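PDB 4HDE: SCO1/SenC family lipoprotein from Bacillus anthracis, which probably binds copper and serves in cytochrome c oxidase assembly or thiol-disulfide exchange, as other thioredoxin-like SCO proteins do. Local coordinates for residues A[47-51]-A[133-137]; A[39-45]-A[129-134]; A[81-86]-A[101-105]; A[36-40]-A[51-55]. One frame throughout, in Å; residues are numbered along the deposited sequence.

Interaction 1: A[47-51]-A[133-137]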
loop_
_atom_site.group_PDB
_atom_site.type_symbol
_atom_site.label_atom_id
_atom_site.label_comp_id
_atom_site.label_asym_id
_atom_site.label_seq_id
_atom_site.Cartn_x
_atom_site.Cartn_y
_atom_site.Cartn_z
ATOM N N VAL A 47 1.388 -3.328 14.541
ATOM C CA VAL A 47 1.897 -2.211 13.758
ATOM C C VAL A 47 0.986 -1.663 12.665
ATOM O O VAL A 47 1.254 -0.592 12.144
ATOM C CB VAL A 47 3.271 -2.522 13.125
ATOM C CG1 VAL A 47 4.297 -2.827 14.206
ATOM C CG2 VAL A 47 3.156 -3.672 12.138
ATOM N N CYS A 48 -0.082 -2.369 12.304
ATOM C CA CYS A 48 -0.877 -1.900 11.165
ATOM C C CYS A 48 -1.631 -0.590 11.422
ATOM O O CYS A 48 -1.683 0.269 10.536
ATOM C CB CYS A 48 -1.789 -2.997 10.613
ATOM S SG CYS A 48 -0.877 -4.368 9.822
ATOM N N PRO A 49 -2.228 -0.430 12.618
ATOM C CA PRO A 49 -2.856 0.889 12.828
ATOM C C PRO A 49 -1.863 2.075 12.773
ATOM O O PRO A 49 -2.156 3.051 12.074
ATOM C CB PRO A 49 -3.549 0.733 14.196
ATOM C CG PRO A 49 -3.821 -0.751 14.294
ATOM C CD PRO A 49 -2.608 -1.398 13.666
ATOM N N PRO A 50 -0.701 1.989 13.449
ATOM C CA PRO A 50 0.230 3.117 13.270
ATOM C C PRO A 50 0.745 3.261 11.834
ATOM O O PRO A 50 0.918 4.387 11.387
ATOM C CB PRO A 50 1.374 2.819 14.238
ATOM C CG PRO A 50 1.157 1.430 14.731
ATOM C CD PRO A 50 -0.290 1.079 14.533
HETATM N N MSE A 51 0.966 2.163 11.118
HETATM C CA MSE A 51 1.334 2.251 9.703
HETATM C C MSE A 51 0.289 3.029 8.924
HETATM O O MSE A 51 0.615 3.853 8.058
HETATM C CB MSE A 51 1.452 0.856 9.075
HETATM C CG MSE A 51 2.694 0.079 9.437
HETATM SE SE MSE A 51 2.710 -1.711 8.662
HETATM C CE MSE A 51 2.759 -1.189 6.800
ATOM N N HIS A 133 4.255 -9.943 7.838
ATOM C CA HIS A 133 4.276 -9.241 6.560
ATOM C C HIS A 133 5.253 -8.077 6.664
ATOM O O HIS A 133 5.672 -7.714 7.766
ATOM C CB HIS A 133 2.883 -8.710 6.212
ATOM C CG HIS A 133 2.362 -7.724 7.210
ATOM N ND1 HIS A 133 2.538 -6.363 7.078
ATOM C CD2 HIS A 133 1.700 -7.906 8.376
ATOM C CE1 HIS A 133 1.999 -5.749 8.117
ATOM N NE2 HIS A 133 1.485 -6.662 8.920
ATOM N N GLY A 134 5.611 -7.498 5.524
ATOM C CA GLY A 134 6.547 -6.386 5.519
ATOM C C GLY A 134 5.912 -5.100 6.014
ATOM O O GLY A 134 4.708 -4.890 5.845
ATOM N N THR A 135 6.723 -4.226 6.597
ATOM C CA THR A 135 6.216 -2.974 7.150
ATOM C C THR A 135 6.640 -1.753 6.337
ATOM O O THR A 135 6.537 -0.614 6.809
ATOM C CB THR A 135 6.676 -2.792 8.604
ATOM O OG1 THR A 135 8.099 -2.886 8.654
ATOM C CG2 THR A 135 6.072 -3.871 9.499
ATOM N N SER A 136 7.125 -1.971 5.125
ATOM C CA SER A 136 7.592 -0.848 4.306
ATOM C C SER A 136 6.463 -0.151 3.556
ATOM O O SER A 136 5.386 -0.718 3.347
ATOM C CB SER A 136 8.621 -1.323 3.277
ATOM O OG SER A 136 9.774 -1.851 3.904
ATOM N N PHE A 137 6.726 1.086 3.145
ATOM C CA PHE A 137 5.940 1.754 2.115
ATOM C C PHE A 137 6.763 1.700 0.823
ATOM O O PHE A 137 7.972 1.907 0.854
ATOM C CB PHE A 137 5.702 3.229 2.458
ATOM C CG PHE A 137 4.790 3.478 3.645
ATOM C CD1 PHE A 137 4.017 2.466 4.220
ATOM C CD2 PHE A 137 4.684 4.769 4.156
ATOM C CE1 PHE A 137 3.187 2.740 5.309
ATOM C CE2 PHE A 137 3.860 5.049 5.234
ATOM C CZ PHE A 137 3.108 4.042 5.807
#
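The side chain of selenomethionine M51 leaves the first turn of helix 48-64 and runs toward T135 and H133. CB and CG form an extended arm (chi2 177°) that delivers the selenium between these two residues. There SE lies 4.1 Å from CE1 of H133, at the edge of the imidazole and close to its plane, and also rests on CA and CG2 of T135. A bend at chi3 (64°) then turns the CE methyl along segment 133-137, where it reaches O of T135 at 3.8 Å and CE1 of F137 at 4.2 Å. At the root of the same residue, O of M51 meets CZ of F137 in the plane of the phenyl ring, 3.4 Å away. V47 adds a methyl contact, its CG2 crossing CG2 of T135. C48 SG approaches H133 obliquely, 3.4 Å from NE2. The imidazole is steadied from within its own segment, because ND1 donates to O of G134 at 2.9 Å from above the carbonyl plane, bent to 142°. C48, early in the helix and opposite H133, is consistent with the SCO copper site, where relatives bind the metal through a CxxxC cysteine pair and an equivalent histidine.

Interaction 2: A[39-45]-A[129-134]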
loop_
_atom_site.group_PDB
_atom_site.type_symbol
_atom_site.label_atom_id
_atom_site.label_comp_id
_atom_site.label_asym_id
_atom_site.label_seq_id
_atom_site.Cartn_x
_atom_site.Cartn_y
_atom_site.Cartn_z
ATOM N N PHE A 39 1.347 -3.236 2.979
ATOM C CA PHE A 39 0.687 -4.504 3.303
ATOM C C PHE A 39 0.246 -4.453 4.757
ATOM O O PHE A 39 1.013 -4.037 5.621
ATOM C CB PHE A 39 1.647 -5.672 3.073
ATOM C CG PHE A 39 1.954 -5.914 1.625
ATOM C CD1 PHE A 39 1.246 -6.864 0.909
ATOM C CD2 PHE A 39 2.938 -5.186 0.968
ATOM C CE1 PHE A 39 1.511 -7.093 -0.437
ATOM C CE2 PHE A 39 3.206 -5.413 -0.381
ATOM C CZ PHE A 39 2.487 -6.366 -1.081
HETATM N N MSE A 40 -0.978 -4.880 5.030
HETATM C CA MSE A 40 -1.533 -4.794 6.377
HETATM C C MSE A 40 -2.702 -5.750 6.542
HETATM O O MSE A 40 -3.070 -6.459 5.614
HETATM C CB MSE A 40 -1.995 -3.368 6.657
HETATM C CG MSE A 40 -2.864 -2.783 5.554
HETATM SE SE MSE A 40 -4.302 -1.677 6.243
HETATM C CE MSE A 40 -5.537 -3.086 6.764
ATOM N N PHE A 41 -3.261 -5.803 7.744
ATOM C CA PHE A 41 -4.478 -6.579 7.972
ATOM C C PHE A 41 -5.264 -5.970 9.114
ATOM O O PHE A 41 -4.685 -5.369 10.015
ATOM C CB PHE A 41 -4.209 -8.088 8.156
ATOM C CG PHE A 41 -3.443 -8.453 9.404
ATOM C CD1 PHE A 41 -4.055 -9.157 10.436
ATOM C CD2 PHE A 41 -2.096 -8.146 9.513
ATOM C CE1 PHE A 41 -3.336 -9.509 11.573
ATOM C CE2 PHE A 41 -1.374 -8.502 10.642
ATOM C CZ PHE A 41 -1.992 -9.166 11.669
ATOM N N THR A 42 -6.585 -6.100 9.071
ATOM C CA THR A 42 -7.426 -5.348 10.002
ATOM C C THR A 42 -7.418 -5.885 11.425
ATOM O O THR A 42 -7.731 -5.149 12.356
ATOM C CB THR A 42 -8.892 -5.194 9.516
ATOM O OG1 THR A 42 -9.591 -6.433 9.647
ATOM C CG2 THR A 42 -8.935 -4.722 8.068
ATOM N N ASN A 43 -7.056 -7.149 11.610
ATOM C CA ASN A 43 -7.006 -7.708 12.958
ATOM C C ASN A 43 -5.631 -7.613 13.611
ATOM O O ASN A 43 -5.364 -8.276 14.609
ATOM C CB ASN A 43 -7.514 -9.149 12.971
ATOM C CG ASN A 43 -9.026 -9.227 12.875
ATOM O OD1 ASN A 43 -9.734 -8.967 13.850
ATOM N ND2 ASN A 43 -9.529 -9.575 11.696
ATOM N N CYS A 44 -4.766 -6.778 13.051
ATOM C CA CYS A 44 -3.417 -6.605 13.582
ATOM C C CYS A 44 -3.429 -5.948 14.960
ATOM O O CYS A 44 -4.045 -4.906 15.150
ATOM C CB CYS A 44 -2.547 -5.798 12.617
ATOM S SG CYS A 44 -0.897 -5.475 13.281
ATOM N N GLN A 45 -2.738 -6.561 15.915
ATOM C CA GLN A 45 -2.692 -6.060 17.289
ATOM C C GLN A 45 -1.446 -5.216 17.548
ATOM O O GLN A 45 -1.226 -4.730 18.664
ATOM C CB GLN A 45 -2.755 -7.223 18.276
ATOM C CG GLN A 45 -4.053 -7.999 18.207
ATOM C CD GLN A 45 -4.060 -9.203 19.127
ATOM O OE1 GLN A 45 -3.005 -9.729 19.492
ATOM N NE2 GLN A 45 -5.252 -9.645 19.511
ATOM N N GLY A 129 -2.763 -16.180 14.342
ATOM C CA GLY A 129 -3.497 -15.320 13.431
ATOM C C GLY A 129 -2.846 -13.977 13.165
ATOM O O GLY A 129 -3.355 -13.193 12.365
ATOM N N GLN A 130 -1.727 -13.694 13.826
ATOM C CA GLN A 130 -1.060 -12.412 13.631
ATOM C C GLN A 130 -0.068 -12.519 12.478
ATOM O O GLN A 130 1.102 -12.874 12.662
ATOM C CB GLN A 130 -0.389 -11.941 14.924
ATOM C CG GLN A 130 -1.386 -11.532 16.009
ATOM C CD GLN A 130 -2.202 -10.305 15.621
ATOM O OE1 GLN A 130 -1.675 -9.201 15.508
ATOM N NE2 GLN A 130 -3.492 -10.503 15.395
ATOM N N VAL A 131 -0.567 -12.213 11.284
ATOM C CA VAL A 131 0.154 -12.412 10.038
ATOM C C VAL A 131 1.483 -11.683 10.007
ATOM O O VAL A 131 1.566 -10.495 10.328
ATOM C CB VAL A 131 -0.703 -11.959 8.840
ATOM C CG1 VAL A 131 -0.044 -12.350 7.547
ATOM C CG2 VAL A 131 -2.101 -12.561 8.909
ATOM N N ILE A 132 2.523 -12.412 9.624
ATOM C CA ILE A 132 3.827 -11.835 9.323
ATOM C C ILE A 132 3.791 -11.186 7.941
ATOM O O ILE A 132 3.346 -11.795 6.977
ATOM C CB ILE A 132 4.892 -12.948 9.328
ATOM C CG1 ILE A 132 5.025 -13.540 10.738
ATOM C CG2 ILE A 132 6.222 -12.411 8.789
ATOM C CD1 ILE A 132 5.838 -14.844 10.838
ATOM N N HIS A 133 4.255 -9.943 7.838
ATOM C CA HIS A 133 4.276 -9.241 6.560
ATOM C C HIS A 133 5.253 -8.077 6.664
ATOM O O HIS A 133 5.672 -7.714 7.766
ATOM C CB HIS A 133 2.883 -8.710 6.212
ATOM C CG HIS A 133 2.362 -7.724 7.210
ATOM N ND1 HIS A 133 2.538 -6.363 7.078
ATOM C CD2 HIS A 133 1.700 -7.906 8.376
ATOM C CE1 HIS A 133 1.999 -5.749 8.117
ATOM N NE2 HIS A 133 1.485 -6.662 8.920
ATOM N N GLY A 134 5.611 -7.498 5.524
ATOM C CA GLY A 134 6.547 -6.386 5.519
ATOM C C GLY A 134 5.912 -5.100 6.014
ATOM O O GLY A 134 4.708 -4.890 5.845
HETATM O O HOH W 1 4.095 -3.064 3.779
#
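F41 and H133 meet rim to rim: their planes stand at 87°, their centroids are 5.7 Å apart, and neither ring lies over the face of the other. NE2 of H133 comes to the edge of the phenyl ring, 3.8 Å from CE2. With CG tucked between its backbone N and carbonyl carbon (chi1 67°), F41 sends its ring across to the 129-134 loop, where CZ touches N of V131. One face of that ring carries CB of C44, from the turn it belongs to, and the opposite face takes CB of V131 in a CH-pi contact, 4.1 Å from the ring centroid. The phenyl is thus sandwiched between C44 of its own turn and V131 of the other segment. M40 lays its CA over a face of the imidazole.

Farther out, the amide of Q130 reads the backbone of the type I turn 41-44 and the residue after it. NE2 gives a nearly straight bond to O of N43 (3.0 Å, 176°), which lies in the amide plane, while OE1 accepts from N of Q45 at 2.9 Å. Two bonds fix the amide's rotation, and the side chain of Q45 stacks on it, the two amide planes moderately tilted. At the other end a water accepts from N of F39 and donates to O of G134, bridging the backbones. The outcome is a braced loop after strand 35-40, the one that carries C44 and leads into C48, the CxxxC pair of SCO proteins, with H133 held nearby, consistent with their copper site.

Interaction 3: A[81-86]-A[101-105]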
loop_
_atom_site.group_PDB
_atom_site.type_symbol
_atom_site.label_atom_id
_atom_site.label_comp_id
_atom_site.label_asym_id
_atom_site.label_seq_id
_atom_site.Cartn_x
_atom_site.Cartn_y
_atom_site.Cartn_z
ATOM N N ASP A 81 -10.375 -10.376 6.143
ATOM C CA ASP A 81 -10.612 -9.024 5.645
ATOM C C ASP A 81 -11.420 -9.052 4.361
ATOM O O ASP A 81 -10.875 -9.313 3.286
ATOM C CB ASP A 81 -9.295 -8.283 5.385
ATOM C CG ASP A 81 -8.525 -7.976 6.655
ATOM O OD1 ASP A 81 -9.066 -8.191 7.759
ATOM O OD2 ASP A 81 -7.376 -7.493 6.550
ATOM N N LYS A 82 -12.717 -8.806 4.471
ATOM C CA LYS A 82 -13.552 -8.607 3.295
ATOM C C LYS A 82 -13.709 -7.097 3.087
ATOM O O LYS A 82 -13.248 -6.312 3.908
ATOM C CB LYS A 82 -14.896 -9.321 3.469
ATOM C CG LYS A 82 -14.777 -10.726 4.057
ATOM C CD LYS A 82 -13.869 -11.635 3.230
ATOM C CE LYS A 82 -13.768 -13.023 3.857
ATOM N NZ LYS A 82 -12.915 -13.918 3.042
ATOM N N PRO A 83 -14.329 -6.684 1.976
ATOM C CA PRO A 83 -14.439 -5.239 1.752
ATOM C C PRO A 83 -15.027 -4.461 2.939
ATOM O O PRO A 83 -14.492 -3.396 3.275
ATOM C CB PRO A 83 -15.344 -5.157 0.520
ATOM C CG PRO A 83 -14.968 -6.388 -0.264
ATOM C CD PRO A 83 -14.737 -7.456 0.783
ATOM N N GLU A 84 -16.087 -4.960 3.568
ATOM C CA GLU A 84 -16.686 -4.210 4.668
ATOM C C GLU A 84 -15.702 -4.014 5.835
ATOM O O GLU A 84 -15.712 -2.976 6.492
ATOM C CB GLU A 84 -17.990 -4.863 5.133
ATOM C CG GLU A 84 -17.809 -6.237 5.732
ATOM C CD GLU A 84 -19.128 -6.944 5.988
ATOM O OE1 GLU A 84 -20.198 -6.348 5.730
ATOM O OE2 GLU A 84 -19.094 -8.105 6.445
ATOM N N ASN A 85 -14.870 -5.016 6.092
ATOM C CA ASN A 85 -13.847 -4.903 7.116
ATOM C C ASN A 85 -12.870 -3.792 6.783
ATOM O O ASN A 85 -12.509 -3.000 7.656
ATOM C CB ASN A 85 -13.090 -6.220 7.278
ATOM C CG ASN A 85 -14.003 -7.381 7.593
ATOM O OD1 ASN A 85 -14.529 -8.037 6.694
ATOM N ND2 ASN A 85 -14.192 -7.649 8.878
ATOM N N LEU A 86 -12.449 -3.724 5.527
ATOM C CA LEU A 86 -11.478 -2.709 5.119
ATOM C C LEU A 86 -12.076 -1.306 5.152
ATOM O O LEU A 86 -11.405 -0.338 5.534
ATOM C CB LEU A 86 -10.937 -3.015 3.727
ATOM C CG LEU A 86 -10.098 -4.293 3.681
ATOM C CD1 LEU A 86 -9.759 -4.625 2.237
ATOM C CD2 LEU A 86 -8.836 -4.149 4.508
ATOM N N ASN A 101 -7.187 3.050 -1.908
ATOM C CA ASN A 101 -7.909 1.794 -2.059
ATOM C C ASN A 101 -7.252 0.702 -1.241
ATOM O O ASN A 101 -6.035 0.528 -1.291
ATOM C CB ASN A 101 -7.975 1.399 -3.533
ATOM C CG ASN A 101 -8.928 2.255 -4.301
ATOM O OD1 ASN A 101 -10.122 1.959 -4.367
ATOM N ND2 ASN A 101 -8.426 3.353 -4.867
ATOM N N LEU A 102 -8.059 0.007 -0.446
ATOM C CA LEU A 102 -7.593 -1.126 0.350
ATOM C C LEU A 102 -8.138 -2.366 -0.337
ATOM O O LEU A 102 -9.324 -2.420 -0.669
ATOM C CB LEU A 102 -8.082 -1.019 1.799
ATOM C CG LEU A 102 -7.550 0.193 2.564
ATOM C CD1 LEU A 102 -8.416 1.434 2.349
ATOM C CD2 LEU A 102 -7.480 -0.139 4.032
ATOM N N LEU A 103 -7.271 -3.345 -0.574
ATOM C CA LEU A 103 -7.577 -4.443 -1.486
ATOM C C LEU A 103 -7.623 -5.805 -0.796
ATOM O O LEU A 103 -6.919 -6.065 0.185
ATOM C CB LEU A 103 -6.560 -4.468 -2.634
ATOM C CG LEU A 103 -6.408 -3.165 -3.426
ATOM C CD1 LEU A 103 -5.412 -3.330 -4.575
ATOM C CD2 LEU A 103 -7.750 -2.681 -3.951
ATOM N N THR A 104 -8.455 -6.678 -1.353
ATOM C CA THR A 104 -8.645 -8.020 -0.835
ATOM C C THR A 104 -9.339 -8.843 -1.916
ATOM O O THR A 104 -9.345 -8.450 -3.089
ATOM C CB THR A 104 -9.458 -7.988 0.474
ATOM O OG1 THR A 104 -9.406 -9.281 1.083
ATOM C CG2 THR A 104 -10.899 -7.584 0.236
ATOM N N GLY A 105 -9.896 -9.991 -1.537
ATOM C CA GLY A 105 -10.719 -10.783 -2.437
ATOM C C GLY A 105 -10.037 -12.005 -3.017
ATOM O O GLY A 105 -10.673 -12.839 -3.643
#
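Helix 83-90 begins beside the end of strand 100-103, with CA of K82 6.4 Å from CA of T104 and the CA atoms of L86 and L102 equally close. T104 makes the polar link: its OG1 donates to O of D81 over a short 2.6 Å, almost in line with the carbonyl bond (165°). A chi1 of -169° sets OG1 opposite the backbone N and places CG2 in the tighter slot between N and the carbonyl carbon. From there the methyl crosses CD of P83 at about a right angle, 3.9 Å away, and meets CD1 of L86 at 3.7 Å. These segments belong to the beta-alpha-beta unit of strand 70-75, helix 83-90 and strand 100-103 in the thioredoxin-like fold, the last strand being an outermost one of the central sheet. L86 is the main apolar side chain here. Its CB packs on CB of L102 at 4.0 Å, while CD1 passes over the strand backbone, 3.7 Å from O of L102. At the helix start K82 holds the N-cap position, and OD1 of N85 accepts from its backbone N at 3.0 Å, one half of a capping box. The carboxylate of D81 turns to other partners: OD1 bonds with T42 OG1 and OD2 with S75 OG, tying the helix start to the loop after strand 35-40 and to the end of strand 70-75.

Interaction 4: A[36-40]-A[51-55]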
loop_
_atom_site.group_PDB
_atom_site.type_symbol
_atom_site.label_atom_id
_atom_site.label_comp_id
_atom_site.label_asym_id
_atom_site.label_seq_id
_atom_site.Cartn_x
_atom_site.Cartn_y
_atom_site.Cartn_z
ATOM N N VAL A 36 1.666 4.686 -3.837
ATOM C CA VAL A 36 2.389 4.170 -2.687
ATOM C C VAL A 36 1.639 2.963 -2.160
ATOM O O VAL A 36 0.423 3.017 -1.973
ATOM C CB VAL A 36 2.480 5.224 -1.582
ATOM C CG1 VAL A 36 3.279 4.701 -0.405
ATOM C CG2 VAL A 36 3.118 6.496 -2.124
ATOM N N ALA A 37 2.365 1.873 -1.936
ATOM C CA ALA A 37 1.769 0.617 -1.475
ATOM C C ALA A 37 2.266 0.220 -0.081
ATOM O O ALA A 37 3.436 0.436 0.269
ATOM C CB ALA A 37 2.075 -0.493 -2.455
ATOM N N ASP A 38 1.368 -0.364 0.710
ATOM C CA ASP A 38 1.776 -1.121 1.881
ATOM C C ASP A 38 0.951 -2.405 2.018
ATOM O O ASP A 38 -0.001 -2.624 1.261
ATOM C CB ASP A 38 1.780 -0.254 3.156
ATOM C CG ASP A 38 0.389 0.099 3.658
ATOM O OD1 ASP A 38 -0.603 -0.096 2.935
ATOM O OD2 ASP A 38 0.284 0.611 4.809
ATOM N N PHE A 39 1.347 -3.236 2.979
ATOM C CA PHE A 39 0.687 -4.504 3.303
ATOM C C PHE A 39 0.246 -4.453 4.757
ATOM O O PHE A 39 1.013 -4.037 5.621
ATOM C CB PHE A 39 1.647 -5.672 3.073
ATOM C CG PHE A 39 1.954 -5.914 1.625
ATOM C CD1 PHE A 39 1.246 -6.864 0.909
ATOM C CD2 PHE A 39 2.938 -5.186 0.968
ATOM C CE1 PHE A 39 1.511 -7.093 -0.437
ATOM C CE2 PHE A 39 3.206 -5.413 -0.381
ATOM C CZ PHE A 39 2.487 -6.366 -1.081
HETATM N N MSE A 40 -0.978 -4.880 5.030
HETATM C CA MSE A 40 -1.533 -4.794 6.377
HETATM C C MSE A 40 -2.702 -5.750 6.542
HETATM O O MSE A 40 -3.070 -6.459 5.614
HETATM C CB MSE A 40 -1.995 -3.368 6.657
HETATM C CG MSE A 40 -2.864 -2.783 5.554
HETATM SE SE MSE A 40 -4.302 -1.677 6.243
HETATM C CE MSE A 40 -5.537 -3.086 6.764
HETATM N N MSE A 51 0.966 2.163 11.118
HETATM C CA MSE A 51 1.334 2.251 9.703
HETATM C C MSE A 51 0.289 3.029 8.924
HETATM O O MSE A 51 0.615 3.853 8.058
HETATM C CB MSE A 51 1.452 0.856 9.075
HETATM C CG MSE A 51 2.694 0.079 9.437
HETATM SE SE MSE A 51 2.710 -1.711 8.662
HETATM C CE MSE A 51 2.759 -1.189 6.800
ATOM N N THR A 52 -0.976 2.721 9.185
ATOM C CA THR A 52 -2.053 3.350 8.454
ATOM C C THR A 52 -2.154 4.827 8.825
ATOM O O THR A 52 -2.386 5.669 7.953
ATOM C CB THR A 52 -3.372 2.607 8.676
ATOM O OG1 THR A 52 -3.203 1.231 8.285
ATOM C CG2 THR A 52 -4.468 3.221 7.835
ATOM N N ALA A 53 -1.949 5.161 10.097
ATOM C CA ALA A 53 -1.899 6.569 10.483
ATOM C C ALA A 53 -0.743 7.285 9.779
ATOM O O ALA A 53 -0.861 8.460 9.392
ATOM C CB ALA A 53 -1.774 6.702 11.981
ATOM N N ASN A 54 0.385 6.599 9.626
ATOM C CA ASN A 54 1.525 7.196 8.933
ATOM C C ASN A 54 1.220 7.408 7.451
ATOM O O ASN A 54 1.553 8.443 6.867
ATOM C CB ASN A 54 2.781 6.345 9.110
ATOM C CG ASN A 54 3.254 6.292 10.544
ATOM O OD1 ASN A 54 2.901 7.137 11.367
ATOM N ND2 ASN A 54 4.063 5.289 10.858
HETATM N N MSE A 55 0.566 6.439 6.835
HETATM C CA MSE A 55 0.150 6.611 5.466
HETATM C C MSE A 55 -0.849 7.765 5.340
HETATM O O MSE A 55 -0.795 8.528 4.379
HETATM C CB MSE A 55 -0.414 5.309 4.902
HETATM C CG MSE A 55 -0.755 5.412 3.415
HETATM SE SE MSE A 55 -1.039 3.711 2.509
HETATM C CE MSE A 55 0.832 3.260 2.159
HETATM O O HOH W 2 -2.256 1.078 5.581
#
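Strand 35-40 and helix 48-64 are the first two elements of a beta-alpha-beta unit completed by strand 70-75, and D38 meets the helix side chains M51 and M55 within it. The short axes run nearly antiparallel, at 163°, with a closest approach of 10.3 Å. D38 extends its carboxylate toward the helix and M55 comes at it from the opposite direction. With CG set anti to the backbone N (chi1 -175°), M55 reaches inward and bends at chi3, so that its CE methyl lies 3.5 Å from CG of D38 and also touches CG1 of V36 at 3.8 Å. The CE methyl of M51 closes in too, 3.7 Å from OD2 of D38 and 3.5 Å from O of F39.

Among these methyls the buried acid keeps polar company. OD1 is hydrogen-bonded to S73 OG, on the neighbouring strand, while OD2 accepts at 2.7 Å from a water that also donates to OG1 of T52 at 2.9 Å. T52 OG1 is bonded in addition to the carbonyl of C48, one turn earlier. Strand 35-40 and helix 48-64 pack here as the first beta-alpha step of the thioredoxin-like beta-alpha-beta unit.

How the interactions relate
Interactions 1, 2 and 4 adjoin one another along strand 35-40 and the start of helix 48-64. The centre of interaction 1 lies about 6 Å from that of interaction 4 and about 8 Å from that of interaction 2. Interactions 1 and 2 share H133 and G134, 1 and 4 share M51, and 2 and 4 share F39 and M40. Interaction 3 follows interaction 4 along the chain, farther off in the next beta-alpha-beta unit, and meets interaction 2 through T42 and D81. All four reach the mixed sheet. Interactions 1 and 2 set C44, C48 and H133 near one another, consistent with the copper site of SCO relatives, while interaction 4 packs the helix on the sheet.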